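Local structure of chromosome-partitioning ATPase Soj (Thermus thermophilus, 1WCV) at residues A[9-14]-A[114-119]; A[28-33]-A[221-226]; A[137-142]-A[169-174]; A[202-207]-A[235-240]; A[207-212]-A[228-233]. The protein hydrolyses ATP and, when ATP-bound, binds double-stranded DNA cooperatively to form nucleoprotein filaments, probably acting in bacterial chromosome partitioning. One frame throughout, in Å; residues are numbered along the deposited sequence.

Contact 1: A[9-14]-A[114-119]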
# COMPACT_ATOMS: atom_id res chain seq x y z
N ILE A 9 8.74 11.32 15.55
CA ILE A 9 8.24 9.98 15.34
C ILE A 9 9.21 8.95 15.91
O ILE A 9 10.38 8.90 15.55
CB ILE A 9 8.04 9.70 13.83
CG1 ILE A 9 7.04 10.71 13.25
CG2 ILE A 9 7.54 8.28 13.61
CD1 ILE A 9 6.95 10.69 11.73
N ALA A 10 8.70 8.12 16.82
CA ALA A 10 9.52 7.09 17.42
C ALA A 10 9.30 5.80 16.64
O ALA A 10 8.17 5.49 16.26
CB ALA A 10 9.13 6.88 18.88
N LEU A 11 10.38 5.08 16.38
CA LEU A 11 10.32 3.79 15.70
C LEU A 11 10.56 2.83 16.86
O LEU A 11 11.64 2.82 17.45
CB LEU A 11 11.45 3.65 14.67
CG LEU A 11 11.43 4.49 13.38
CD1 LEU A 11 10.19 4.16 12.58
CD2 LEU A 11 11.49 5.97 13.72
N ALA A 12 9.55 2.03 17.20
CA ALA A 12 9.69 1.11 18.32
C ALA A 12 8.84 -0.14 18.20
O ALA A 12 7.76 -0.12 17.62
CB ALA A 12 9.33 1.83 19.61
N ASN A 13 9.37 -1.24 18.72
CA ASN A 13 8.63 -2.49 18.77
C ASN A 13 9.13 -3.21 20.01
O ASN A 13 10.05 -2.75 20.68
CB ASN A 13 8.84 -3.34 17.50
CG ASN A 13 10.28 -3.64 17.23
OD1 ASN A 13 11.11 -3.60 18.13
ND2 ASN A 13 10.60 -3.96 15.99
N GLN A 14 8.52 -4.35 20.31
CA GLN A 14 8.89 -5.10 21.50
C GLN A 14 10.24 -5.81 21.43
O GLN A 14 11.06 -5.69 22.34
CB GLN A 14 7.78 -6.11 21.79
CG GLN A 14 7.63 -6.50 23.24
CD GLN A 14 6.49 -7.48 23.43
OE1 GLN A 14 6.54 -8.59 22.92
NE2 GLN A 14 5.47 -7.07 24.15
N LEU A 114 10.97 17.09 10.62
CA LEU A 114 10.70 15.77 11.20
C LEU A 114 11.90 15.19 11.95
O LEU A 114 13.04 15.29 11.50
CB LEU A 114 10.29 14.80 10.11
CG LEU A 114 9.10 15.18 9.23
CD1 LEU A 114 9.05 14.26 8.02
CD2 LEU A 114 7.80 15.10 10.02
N VAL A 115 11.62 14.56 13.08
CA VAL A 115 12.65 13.94 13.90
C VAL A 115 12.29 12.47 14.13
O VAL A 115 11.23 12.18 14.67
CB VAL A 115 12.77 14.64 15.26
CG1 VAL A 115 13.95 14.06 16.04
CG2 VAL A 115 12.93 16.14 15.06
N LEU A 116 13.15 11.57 13.68
CA LEU A 116 12.90 10.13 13.85
C LEU A 116 13.77 9.60 14.98
O LEU A 116 14.97 9.85 15.01
CB LEU A 116 13.22 9.37 12.56
CG LEU A 116 12.16 9.37 11.45
CD1 LEU A 116 11.72 10.78 11.12
CD2 LEU A 116 12.72 8.69 10.21
N LEU A 117 13.16 8.87 15.91
CA LEU A 117 13.91 8.32 17.04
C LEU A 117 13.94 6.80 16.96
O LEU A 117 12.92 6.16 17.17
CB LEU A 117 13.23 8.73 18.35
CG LEU A 117 12.88 10.21 18.53
CD1 LEU A 117 11.98 10.36 19.75
CD2 LEU A 117 14.16 11.02 18.69
N ASP A 118 15.11 6.24 16.67
CA ASP A 118 15.24 4.79 16.59
C ASP A 118 15.45 4.25 18.00
O ASP A 118 16.57 4.23 18.50
CB ASP A 118 16.41 4.40 15.68
CG ASP A 118 16.44 2.92 15.37
OD1 ASP A 118 15.36 2.28 15.43
OD2 ASP A 118 17.52 2.38 15.05
N ALA A 119 14.36 3.80 18.61
CA ALA A 119 14.38 3.29 19.98
C ALA A 119 14.81 1.84 20.14
O ALA A 119 14.55 0.99 19.29
CB ALA A 119 13.00 3.46 20.60
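I9, A10 and L11 pair in parallel with L116, L117 and D118, setting the strand that leads into the P-loop beside the Walker B strand in the central sheet of a ParA-type P-loop NTPase. The backbone ladder is the tight part. I9 N gives a nearly straight bond to V115 O (2.8 Å), I9 O takes the amide L117 N (2.8 Å), and L11 N aims at L117 O with an N-H...O angle of 179°. Side-chain packing across the pair is sparser. On the face carrying I9, L11 and L116, CG of L11 is turned anti to its own carbonyl carbon (chi1 -70°), which lays CD2 obliquely against L116 CB at 4.0 Å.

The loose end does not open to solvent, since every touching residue is buried; it faces the nucleotide site. There the CA-CA spacing grows from 4.6 Å between A10 and L117 to 5.4 Å between A12 and A119, and N13 and Q14 leave the 114-119 chain altogether. D118 turns its carboxylate to that site, in a salt bridge with K20 and a hydrogen bond with T21. A119 N still reaches L11 O at 3.1 Å, while A119 CB rests 4.1 Å from A12 CB.

Contact 2: A[28-33]-A[221-226]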
# COMPACT_ATOMS: atom_id res chain seq x y z
N ALA A 28 13.95 7.86 6.91
CA ALA A 28 14.65 9.12 6.99
C ALA A 28 15.20 9.52 5.63
O ALA A 28 15.12 10.67 5.23
CB ALA A 28 15.79 9.02 8.00
N ALA A 29 15.74 8.54 4.91
CA ALA A 29 16.32 8.80 3.59
C ALA A 29 15.29 9.32 2.60
O ALA A 29 15.56 10.24 1.83
CB ALA A 29 16.97 7.54 3.05
N TYR A 30 14.10 8.72 2.62
CA TYR A 30 13.07 9.16 1.70
C TYR A 30 12.29 10.38 2.14
O TYR A 30 11.79 11.12 1.30
CB TYR A 30 12.15 7.99 1.35
CG TYR A 30 12.85 7.03 0.41
CD1 TYR A 30 13.04 7.35 -0.93
CD2 TYR A 30 13.37 5.83 0.88
CE1 TYR A 30 13.76 6.51 -1.78
CE2 TYR A 30 14.09 4.98 0.04
CZ TYR A 30 14.28 5.33 -1.29
OH TYR A 30 15.00 4.50 -2.11
N LEU A 31 12.17 10.60 3.45
CA LEU A 31 11.47 11.79 3.90
C LEU A 31 12.36 12.98 3.51
O LEU A 31 11.87 14.06 3.19
CB LEU A 31 11.24 11.74 5.42
CG LEU A 31 10.14 10.77 5.90
CD1 LEU A 31 10.15 10.73 7.43
CD2 LEU A 31 8.78 11.22 5.40
N ALA A 32 13.67 12.77 3.54
CA ALA A 32 14.61 13.83 3.17
C ALA A 32 14.43 14.15 1.69
O ALA A 32 14.41 15.32 1.29
CB ALA A 32 16.03 13.38 3.41
N ARG A 33 14.30 13.11 0.87
CA ARG A 33 14.13 13.30 -0.57
C ARG A 33 12.79 13.93 -0.91
O ARG A 33 12.58 14.37 -2.04
CB ARG A 33 14.31 11.96 -1.29
CG ARG A 33 15.77 11.49 -1.33
CD ARG A 33 15.92 10.08 -1.88
NE ARG A 33 17.31 9.72 -2.14
CZ ARG A 33 18.23 9.50 -1.20
NH1 ARG A 33 17.91 9.60 0.09
NH2 ARG A 33 19.47 9.19 -1.55
N THR A 221 22.15 3.81 2.77
CA THR A 221 20.69 3.69 2.77
C THR A 221 20.35 2.90 1.51
O THR A 221 21.18 2.78 0.61
CB THR A 221 20.01 5.05 2.68
OG1 THR A 221 20.32 5.66 1.42
CG2 THR A 221 20.45 5.96 3.83
N ILE A 222 19.15 2.35 1.44
CA ILE A 222 18.78 1.59 0.25
C ILE A 222 18.71 2.51 -0.97
O ILE A 222 18.89 2.08 -2.11
CB ILE A 222 17.44 0.85 0.45
CG1 ILE A 222 17.24 -0.17 -0.67
CG2 ILE A 222 16.28 1.83 0.48
CD1 ILE A 222 18.28 -1.27 -0.68
N ALA A 223 18.46 3.80 -0.74
CA ALA A 223 18.41 4.74 -1.85
C ALA A 223 19.81 4.89 -2.46
O ALA A 223 19.95 5.08 -3.68
CB ALA A 223 17.90 6.09 -1.37
N GLN A 224 20.83 4.80 -1.62
CA GLN A 224 22.22 4.91 -2.08
C GLN A 224 22.71 3.60 -2.66
O GLN A 224 23.37 3.57 -3.69
CB GLN A 224 23.16 5.30 -0.94
CG GLN A 224 22.97 6.69 -0.36
CD GLN A 224 23.82 6.92 0.87
OE1 GLN A 224 23.69 6.20 1.87
NE2 GLN A 224 24.70 7.91 0.81
N HIS A 225 22.36 2.50 -1.99
CA HIS A 225 22.81 1.17 -2.39
C HIS A 225 22.14 0.52 -3.61
O HIS A 225 22.82 -0.06 -4.46
CB HIS A 225 22.67 0.23 -1.19
CG HIS A 225 23.26 -1.13 -1.42
ND1 HIS A 225 24.60 -1.33 -1.67
CD2 HIS A 225 22.69 -2.36 -1.44
CE1 HIS A 225 24.83 -2.62 -1.83
NE2 HIS A 225 23.68 -3.27 -1.70
N ALA A 226 20.82 0.61 -3.68
CA ALA A 226 20.08 -0.00 -4.79
C ALA A 226 18.75 0.72 -4.91
O ALA A 226 17.71 0.18 -4.54
CB ALA A 226 19.86 -1.49 -4.50
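A223 and R33 meet methyl to flat face: A223 CB sits over the centre of the guanidinium, 3.4 Å from R33 CZ. The same methyl lies 3.4 Å from Y30 OH, so it fills the notch between the two long side chains of helix 18-33. I222 CG2 comes in at the edge of the Y30 ring, near its plane, 3.9 Å from CE2. One turn before R33, A29 CB packs on T221 CG2 at 3.9 Å.

Behind these van der Waals contacts, polar bonds set the pose. R33 runs extended from CG to NE and then folds its tip back, so NH1 donates to A29 O (3.0 Å) from above the carbonyl plane, while R33 N reaches the same oxygen from the opposite face. R33 NH2 makes a salt bridge with D78, whose carboxylate also hydrogen-bonds T221 OG1, and N26 of helix 18-33 receives I222 N.

T221 in turn is held to its own helix. T221 N donates to Q224 OE1 (3.0 Å), in the plane of the amide and on a lone pair, and Q224 N returns a bond to T221 OG1 (3.2 Å). This reciprocal pair is a capping box, starting the short helix 222-225 where it docks on the helix that follows the P-loop.

Contact 3: A[137-142]-A[169-174]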
# COMPACT_ATOMS: atom_id res chain seq x y z
N VAL A 137 4.14 7.25 16.66
CA VAL A 137 4.94 6.04 16.75
C VAL A 137 4.70 5.13 15.55
O VAL A 137 3.55 4.94 15.14
CB VAL A 137 4.59 5.20 18.01
CG1 VAL A 137 5.49 3.98 18.10
CG2 VAL A 137 4.72 6.06 19.27
N VAL A 138 5.78 4.60 14.99
CA VAL A 138 5.68 3.65 13.89
C VAL A 138 6.23 2.37 14.49
O VAL A 138 7.36 2.35 15.01
CB VAL A 138 6.55 4.05 12.68
CG1 VAL A 138 6.64 2.89 11.69
CG2 VAL A 138 5.93 5.26 11.99
N VAL A 139 5.43 1.31 14.46
CA VAL A 139 5.80 0.02 15.03
C VAL A 139 6.13 -0.95 13.90
O VAL A 139 5.23 -1.48 13.26
CB VAL A 139 4.63 -0.57 15.86
CG1 VAL A 139 5.07 -1.87 16.55
CG2 VAL A 139 4.15 0.46 16.88
N PRO A 140 7.43 -1.16 13.64
CA PRO A 140 7.87 -2.07 12.57
C PRO A 140 7.89 -3.49 13.11
O PRO A 140 8.56 -3.77 14.11
CB PRO A 140 9.27 -1.56 12.22
CG PRO A 140 9.32 -0.15 12.84
CD PRO A 140 8.57 -0.36 14.11
N VAL A 141 7.15 -4.38 12.48
CA VAL A 141 7.11 -5.76 12.94
C VAL A 141 7.38 -6.68 11.77
O VAL A 141 7.24 -6.29 10.62
CB VAL A 141 5.73 -6.13 13.55
CG1 VAL A 141 5.36 -5.14 14.64
CG2 VAL A 141 4.66 -6.14 12.48
N GLN A 142 7.80 -7.91 12.07
CA GLN A 142 8.04 -8.88 11.02
C GLN A 142 6.76 -9.65 10.82
O GLN A 142 5.94 -9.76 11.74
CB GLN A 142 9.17 -9.83 11.39
CG GLN A 142 10.55 -9.19 11.38
CD GLN A 142 11.65 -10.21 11.55
OE1 GLN A 142 11.78 -11.15 10.75
NE2 GLN A 142 12.46 -10.05 12.60
N LEU A 169 1.04 11.51 22.67
CA LEU A 169 1.52 10.28 22.05
C LEU A 169 0.40 9.53 21.33
O LEU A 169 -0.66 9.25 21.91
CB LEU A 169 2.14 9.36 23.11
CG LEU A 169 2.78 8.08 22.55
CD1 LEU A 169 3.94 8.45 21.64
CD2 LEU A 169 3.28 7.21 23.71
N ARG A 170 0.64 9.20 20.07
CA ARG A 170 -0.34 8.46 19.29
C ARG A 170 0.36 7.51 18.33
O ARG A 170 1.50 7.73 17.91
CB ARG A 170 -1.22 9.41 18.48
CG ARG A 170 -0.45 10.32 17.54
CD ARG A 170 -1.33 10.83 16.41
NE ARG A 170 -2.54 11.49 16.88
CZ ARG A 170 -3.51 11.93 16.07
NH1 ARG A 170 -3.40 11.79 14.76
NH2 ARG A 170 -4.58 12.52 16.59
N LEU A 171 -0.33 6.44 17.98
CA LEU A 171 0.20 5.47 17.05
C LEU A 171 0.03 6.03 15.64
O LEU A 171 -1.07 6.41 15.27
CB LEU A 171 -0.58 4.18 17.17
CG LEU A 171 -0.28 3.09 16.14
CD1 LEU A 171 1.12 2.54 16.39
CD2 LEU A 171 -1.35 2.00 16.27
N LEU A 172 1.12 6.11 14.87
CA LEU A 172 0.99 6.58 13.49
C LEU A 172 0.59 5.35 12.68
O LEU A 172 -0.32 5.40 11.86
CB LEU A 172 2.32 7.15 12.97
CG LEU A 172 2.55 8.65 13.12
CD1 LEU A 172 3.84 9.04 12.38
CD2 LEU A 172 1.38 9.43 12.55
N GLY A 173 1.28 4.23 12.93
CA GLY A 173 0.93 3.01 12.22
C GLY A 173 1.82 1.83 12.50
O GLY A 173 2.94 1.98 13.00
N ILE A 174 1.31 0.64 12.20
CA ILE A 174 2.04 -0.60 12.35
C ILE A 174 2.56 -0.92 10.95
O ILE A 174 1.80 -0.89 9.98
CB ILE A 174 1.12 -1.73 12.81
CG1 ILE A 174 0.58 -1.41 14.21
CG2 ILE A 174 1.89 -3.06 12.81
CD1 ILE A 174 -0.64 -2.20 14.58
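V137 and V139 run parallel to L171 and I174, but the two strands slip by one residue on the way: V137 pairs with L171, while V138 pairs with G173 and V139 with I174. The extra residue makes a beta bulge centred on L172, whose backbone leaves the extended conformation. V137 O consequently receives two amides, L172 N at 2.7 Å and, in the plane of the carbonyl, G173 N at 3.2 Å. Beyond the bulge regular pairing resumes with V139 N to G173 O (3.0 Å), whereas before it the bond from V137 N to R170 O is weak. The strand directions differ by 34°.

On the face bearing V137, V139, L171 and I174, the packing is close. L169 CD1 presses obliquely on V137 CG2 at 3.5 Å, tighter than usual for two methyls. CG of L171 stands anti to its backbone N (chi1 172°), carrying CD1 back over V137 O and onto V139 CG2 (3.7 Å), with the two side chains at about a right angle. Further along, the CG2 methyls of V141 and I174 meet at 4.2 Å. On the other face V138 CG2 touches L172 CB, and G173, without a side chain, meets the F202 ring with its CA.

These strands are the two ends of the beta-alpha-beta unit whose connection, helix 146-164, packs through L154, V151 and V161 on V139, V141, I174 and L169. V138 bonds through its backbone to A10 and A12 of the next strand inward; strand 170-177 is the outermost strand on this side within the chain.

Contact 4: A[202-207]-A[235-240]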
# COMPACT_ATOMS: atom_id res chain seq x y z
N PHE A 202 -0.17 -0.00 8.11
CA PHE A 202 0.12 0.69 6.86
C PHE A 202 -0.16 -0.26 5.71
O PHE A 202 0.05 -1.47 5.83
CB PHE A 202 1.60 1.08 6.79
CG PHE A 202 1.97 2.25 7.64
CD1 PHE A 202 1.59 3.54 7.27
CD2 PHE A 202 2.75 2.08 8.79
CE1 PHE A 202 1.98 4.65 8.02
CE2 PHE A 202 3.14 3.19 9.56
CZ PHE A 202 2.76 4.47 9.17
N TRP A 203 -0.63 0.29 4.59
CA TRP A 203 -0.89 -0.51 3.41
C TRP A 203 0.43 -0.88 2.72
O TRP A 203 0.54 -1.93 2.11
CB TRP A 203 -1.80 0.24 2.44
CG TRP A 203 -3.22 0.18 2.88
CD1 TRP A 203 -3.97 1.19 3.40
CD2 TRP A 203 -4.03 -1.00 2.94
NE1 TRP A 203 -5.20 0.72 3.78
CE2 TRP A 203 -5.26 -0.62 3.52
CE3 TRP A 203 -3.84 -2.33 2.56
CZ2 TRP A 203 -6.30 -1.54 3.73
CZ3 TRP A 203 -4.87 -3.24 2.78
CH2 TRP A 203 -6.08 -2.84 3.36
N THR A 204 1.42 0.00 2.83
CA THR A 204 2.72 -0.28 2.24
C THR A 204 3.40 -1.33 3.12
O THR A 204 3.45 -1.19 4.34
CB THR A 204 3.61 0.98 2.20
OG1 THR A 204 2.93 2.02 1.50
CG2 THR A 204 4.94 0.67 1.51
N VAL A 205 3.91 -2.37 2.49
CA VAL A 205 4.58 -3.45 3.20
C VAL A 205 5.99 -3.53 2.65
O VAL A 205 6.17 -3.42 1.43
CB VAL A 205 3.83 -4.78 2.94
CG1 VAL A 205 4.65 -5.97 3.45
CG2 VAL A 205 2.49 -4.74 3.64
N ILE A 206 6.98 -3.70 3.52
CA ILE A 206 8.37 -3.80 3.08
C ILE A 206 8.72 -5.27 2.84
O ILE A 206 8.62 -6.10 3.75
CB ILE A 206 9.36 -3.21 4.13
CG1 ILE A 206 8.85 -1.85 4.63
CG2 ILE A 206 10.74 -3.04 3.50
CD1 ILE A 206 8.67 -0.81 3.52
N PRO A 207 9.14 -5.61 1.62
CA PRO A 207 9.47 -6.99 1.30
C PRO A 207 10.85 -7.43 1.77
O PRO A 207 11.76 -6.62 1.94
CB PRO A 207 9.42 -7.00 -0.22
CG PRO A 207 10.08 -5.68 -0.54
CD PRO A 207 9.42 -4.72 0.47
N TYR A 235 10.04 1.74 0.41
CA TYR A 235 10.31 2.80 1.38
C TYR A 235 9.97 4.18 0.83
O TYR A 235 9.62 5.09 1.58
CB TYR A 235 11.76 2.74 1.88
CG TYR A 235 11.89 1.81 3.06
CD1 TYR A 235 11.21 2.07 4.25
CD2 TYR A 235 12.65 0.65 2.98
CE1 TYR A 235 11.28 1.18 5.32
CE2 TYR A 235 12.73 -0.24 4.05
CZ TYR A 235 12.04 0.03 5.21
OH TYR A 235 12.08 -0.87 6.25
N ARG A 236 10.07 4.35 -0.49
CA ARG A 236 9.72 5.63 -1.10
C ARG A 236 8.22 5.83 -0.89
O ARG A 236 7.76 6.91 -0.49
CB ARG A 236 10.04 5.61 -2.60
CG ARG A 236 9.55 6.82 -3.42
CD ARG A 236 10.14 8.13 -2.92
NE ARG A 236 9.61 9.30 -3.62
CZ ARG A 236 9.95 9.68 -4.85
NH1 ARG A 236 10.84 8.99 -5.54
NH2 ARG A 236 9.42 10.78 -5.37
N ARG A 237 7.45 4.77 -1.12
CA ARG A 237 6.01 4.82 -0.98
C ARG A 237 5.61 4.98 0.49
O ARG A 237 4.67 5.70 0.81
CB ARG A 237 5.40 3.56 -1.59
CG ARG A 237 3.88 3.55 -1.70
CD ARG A 237 3.42 2.39 -2.59
NE ARG A 237 3.92 2.54 -3.96
CZ ARG A 237 4.75 1.68 -4.56
NH1 ARG A 237 5.18 0.59 -3.93
NH2 ARG A 237 5.15 1.91 -5.80
N LEU A 238 6.35 4.32 1.39
CA LEU A 238 6.05 4.44 2.81
C LEU A 238 6.18 5.88 3.29
O LEU A 238 5.37 6.35 4.07
CB LEU A 238 6.98 3.55 3.63
CG LEU A 238 6.74 3.64 5.15
CD1 LEU A 238 5.33 3.15 5.47
CD2 LEU A 238 7.77 2.79 5.87
N ALA A 239 7.22 6.57 2.82
CA ALA A 239 7.42 7.96 3.23
C ALA A 239 6.17 8.76 2.86
O ALA A 239 5.75 9.65 3.61
CB ALA A 239 8.66 8.54 2.56
N GLU A 240 5.59 8.45 1.71
CA GLU A 240 4.38 9.14 1.27
C GLU A 240 3.20 8.77 2.17
O GLU A 240 2.39 9.62 2.53
CB GLU A 240 4.05 8.77 -0.19
CG GLU A 240 5.04 9.30 -1.21
CD GLU A 240 4.71 8.87 -2.63
OE1 GLU A 240 4.72 7.65 -2.91
OE2 GLU A 240 4.42 9.74 -3.47
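T204 OG1 rests 3.7 Å from R237 CG while hydrogen-bonding to the carboxylate of E241, one turn further along helix 230-246; the same carboxylate takes W203 N, so one acidic group pins the loop to the helix. With OG1 so engaged, T204 CG2 faces the next helix residue, 4.1 Å from L238 CB.

The rest is apolar, held by two CH-pi contacts. L238 CD1 stands over one face of the F202 ring, 4.2 Å from its centroid but offset toward the rim. I206 CD1 sits over the centre of the Y235 ring, 3.8 Å from the centroid and 12° off the normal, and I206 CG2 lies 3.5 Å from Y235 CE2. CG1 of I206 is anti to its carbonyl carbon (chi1 -47°), which brings the branch across the ring.

In this P-loop fold the loop after helix 185-197 runs beside strand 170-177, F202 and I206 bonding through their backbones to I174 and V176, and ends at P207, seen binding ATP and ADP. Y235 packs on T22 of the nucleotide site, and its OH bonds T23. The R237 guanidinium forms a salt bridge with E190 and a cation-pi contact with Y179, both of the second subunit.

Contact 5: A[207-212]-A[228-233]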
# COMPACT_ATOMS: atom_id res chain seq x y z
N PRO A 207 9.14 -5.61 1.62
CA PRO A 207 9.47 -6.99 1.30
C PRO A 207 10.85 -7.43 1.77
O PRO A 207 11.76 -6.62 1.94
CB PRO A 207 9.42 -7.00 -0.22
CG PRO A 207 10.08 -5.68 -0.54
CD PRO A 207 9.42 -4.72 0.47
N ARG A 208 10.99 -8.73 1.98
CA ARG A 208 12.29 -9.27 2.35
C ARG A 208 13.01 -9.18 1.01
O ARG A 208 12.45 -9.57 -0.02
CB ARG A 208 12.15 -10.73 2.79
CG ARG A 208 13.36 -11.26 3.55
CD ARG A 208 13.13 -12.69 4.00
NE ARG A 208 14.11 -13.09 5.01
CZ ARG A 208 14.15 -12.58 6.24
NH1 ARG A 208 13.28 -11.65 6.60
NH2 ARG A 208 15.08 -12.99 7.10
N ASN A 209 14.22 -8.64 1.00
CA ASN A 209 14.98 -8.51 -0.24
C ASN A 209 16.46 -8.45 0.08
O ASN A 209 16.87 -7.76 1.02
CB ASN A 209 14.55 -7.24 -1.00
CG ASN A 209 15.36 -7.01 -2.27
OD1 ASN A 209 16.40 -6.35 -2.25
ND2 ASN A 209 14.89 -7.58 -3.38
N VAL A 210 17.25 -9.17 -0.71
CA VAL A 210 18.70 -9.25 -0.54
C VAL A 210 19.42 -7.90 -0.47
O VAL A 210 20.28 -7.70 0.39
CB VAL A 210 19.33 -10.09 -1.68
CG1 VAL A 210 18.97 -9.48 -3.04
CG2 VAL A 210 20.84 -10.16 -1.51
N ARG A 211 19.10 -6.99 -1.38
CA ARG A 211 19.75 -5.68 -1.40
C ARG A 211 19.44 -4.87 -0.16
O ARG A 211 20.27 -4.10 0.31
CB ARG A 211 19.34 -4.91 -2.66
CG ARG A 211 20.03 -5.41 -3.92
CD ARG A 211 19.12 -5.29 -5.12
NE ARG A 211 18.10 -6.34 -5.12
CZ ARG A 211 17.14 -6.46 -6.04
NH1 ARG A 211 17.07 -5.59 -7.04
NH2 ARG A 211 16.28 -7.46 -5.97
N LEU A 212 18.23 -5.03 0.36
CA LEU A 212 17.81 -4.31 1.55
C LEU A 212 18.54 -4.88 2.76
O LEU A 212 18.99 -4.15 3.64
CB LEU A 212 16.30 -4.45 1.74
CG LEU A 212 15.63 -3.55 2.78
CD1 LEU A 212 15.74 -2.09 2.35
CD2 LEU A 212 14.17 -3.95 2.93
N THR A 228 16.63 1.20 -7.22
CA THR A 228 15.52 0.63 -7.97
C THR A 228 15.15 -0.77 -7.51
O THR A 228 14.39 -1.46 -8.17
CB THR A 228 15.77 0.62 -9.50
OG1 THR A 228 16.93 -0.16 -9.80
CG2 THR A 228 15.95 2.05 -10.02
N SER A 229 15.68 -1.19 -6.36
CA SER A 229 15.35 -2.50 -5.81
C SER A 229 13.97 -2.39 -5.16
O SER A 229 13.54 -1.30 -4.81
CB SER A 229 16.38 -2.92 -4.75
OG SER A 229 16.38 -2.01 -3.67
N PRO A 230 13.26 -3.52 -5.00
CA PRO A 230 11.92 -3.53 -4.40
C PRO A 230 11.79 -2.77 -3.08
O PRO A 230 10.82 -2.05 -2.86
CB PRO A 230 11.62 -5.01 -4.26
CG PRO A 230 12.33 -5.60 -5.46
CD PRO A 230 13.66 -4.88 -5.40
N GLY A 231 12.77 -2.95 -2.20
CA GLY A 231 12.75 -2.28 -0.91
C GLY A 231 12.84 -0.77 -1.05
O GLY A 231 12.25 -0.02 -0.27
N ALA A 232 13.58 -0.30 -2.05
CA ALA A 232 13.70 1.13 -2.27
C ALA A 232 12.34 1.69 -2.69
O ALA A 232 11.90 2.72 -2.18
CB ALA A 232 14.76 1.41 -3.35
N HIS A 233 11.67 1.01 -3.62
CA HIS A 233 10.36 1.49 -4.07
C HIS A 233 9.36 1.48 -2.92
O HIS A 233 8.53 2.38 -2.79
CB HIS A 233 9.83 0.63 -5.23
CG HIS A 233 10.62 0.76 -6.50
ND1 HIS A 233 10.63 1.92 -7.26
CD2 HIS A 233 11.44 -0.11 -7.13
CE1 HIS A 233 11.42 1.74 -8.30
NE2 HIS A 233 11.92 0.52 -8.25
O HOH W 1 15.41 -3.79 -1.79
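R211 reaches over S229 to P230. Its CB starts 4.1 Å from S229 CB, and bends at chi2 and chi3 then swing the chain over the serine, so that CD comes to 3.6 Å from S229 CB. NE and CZ stay over that same carbon. At the tip the two nitrogens part: NH1 remains with S229 CB (3.6 Å), while NH2 reaches P230 CD (3.7 Å). S229 CB and P230 CD both lie over one face of the guanidinium, so it meets the helix start with that face, through van der Waals contact.

The two segments are the openings of neighbouring helices, each with its own N-cap residue. N209 caps helix 210-218, where OD1 accepts R211 N in a weak bond of 2.9 Å. S229 precedes helix 230-246, and its OG is hydrogen-bonded to A226 O. P207 and N209 are both seen to bind ATP and ADP, so the contact includes two residues of the nucleotide site. A water bridges the two openings: it accepts from G231 N (2.8 Å), donates to S229 OG (2.8 Å) and gives a weak bond to N209 OD1.

At its CB, P230 meets P207 CG (4.1 Å), the two side chains crossing at about a right angle. L212 CD2 faces G231 CA more loosely, an approach consistent with the absence of a side chain on G231.

In the fold
Contacts 1 and 3 form the buried sheet core: strands 8-11 and 136-142 are neighbours, so the two share one ladder of backbone bonds, regular in contact 1, bulged in contact 3. Contacts 2 and 5 are only partly buried; contact 4 is buried but farther from the chain's centre than 1 and 3. In all three, side-chain packing replaces the ladder. Contacts 4 and 5 share P207 and helix 230-246, but one sets methyls on aromatic rings, the other joins helix starts through an arginine and a water. Contact 2 docks against both through Y30. F202 ties contact 3 to contact 4 by its backbone bond with I174, and only contacts 4 and 5 touch the second subunit.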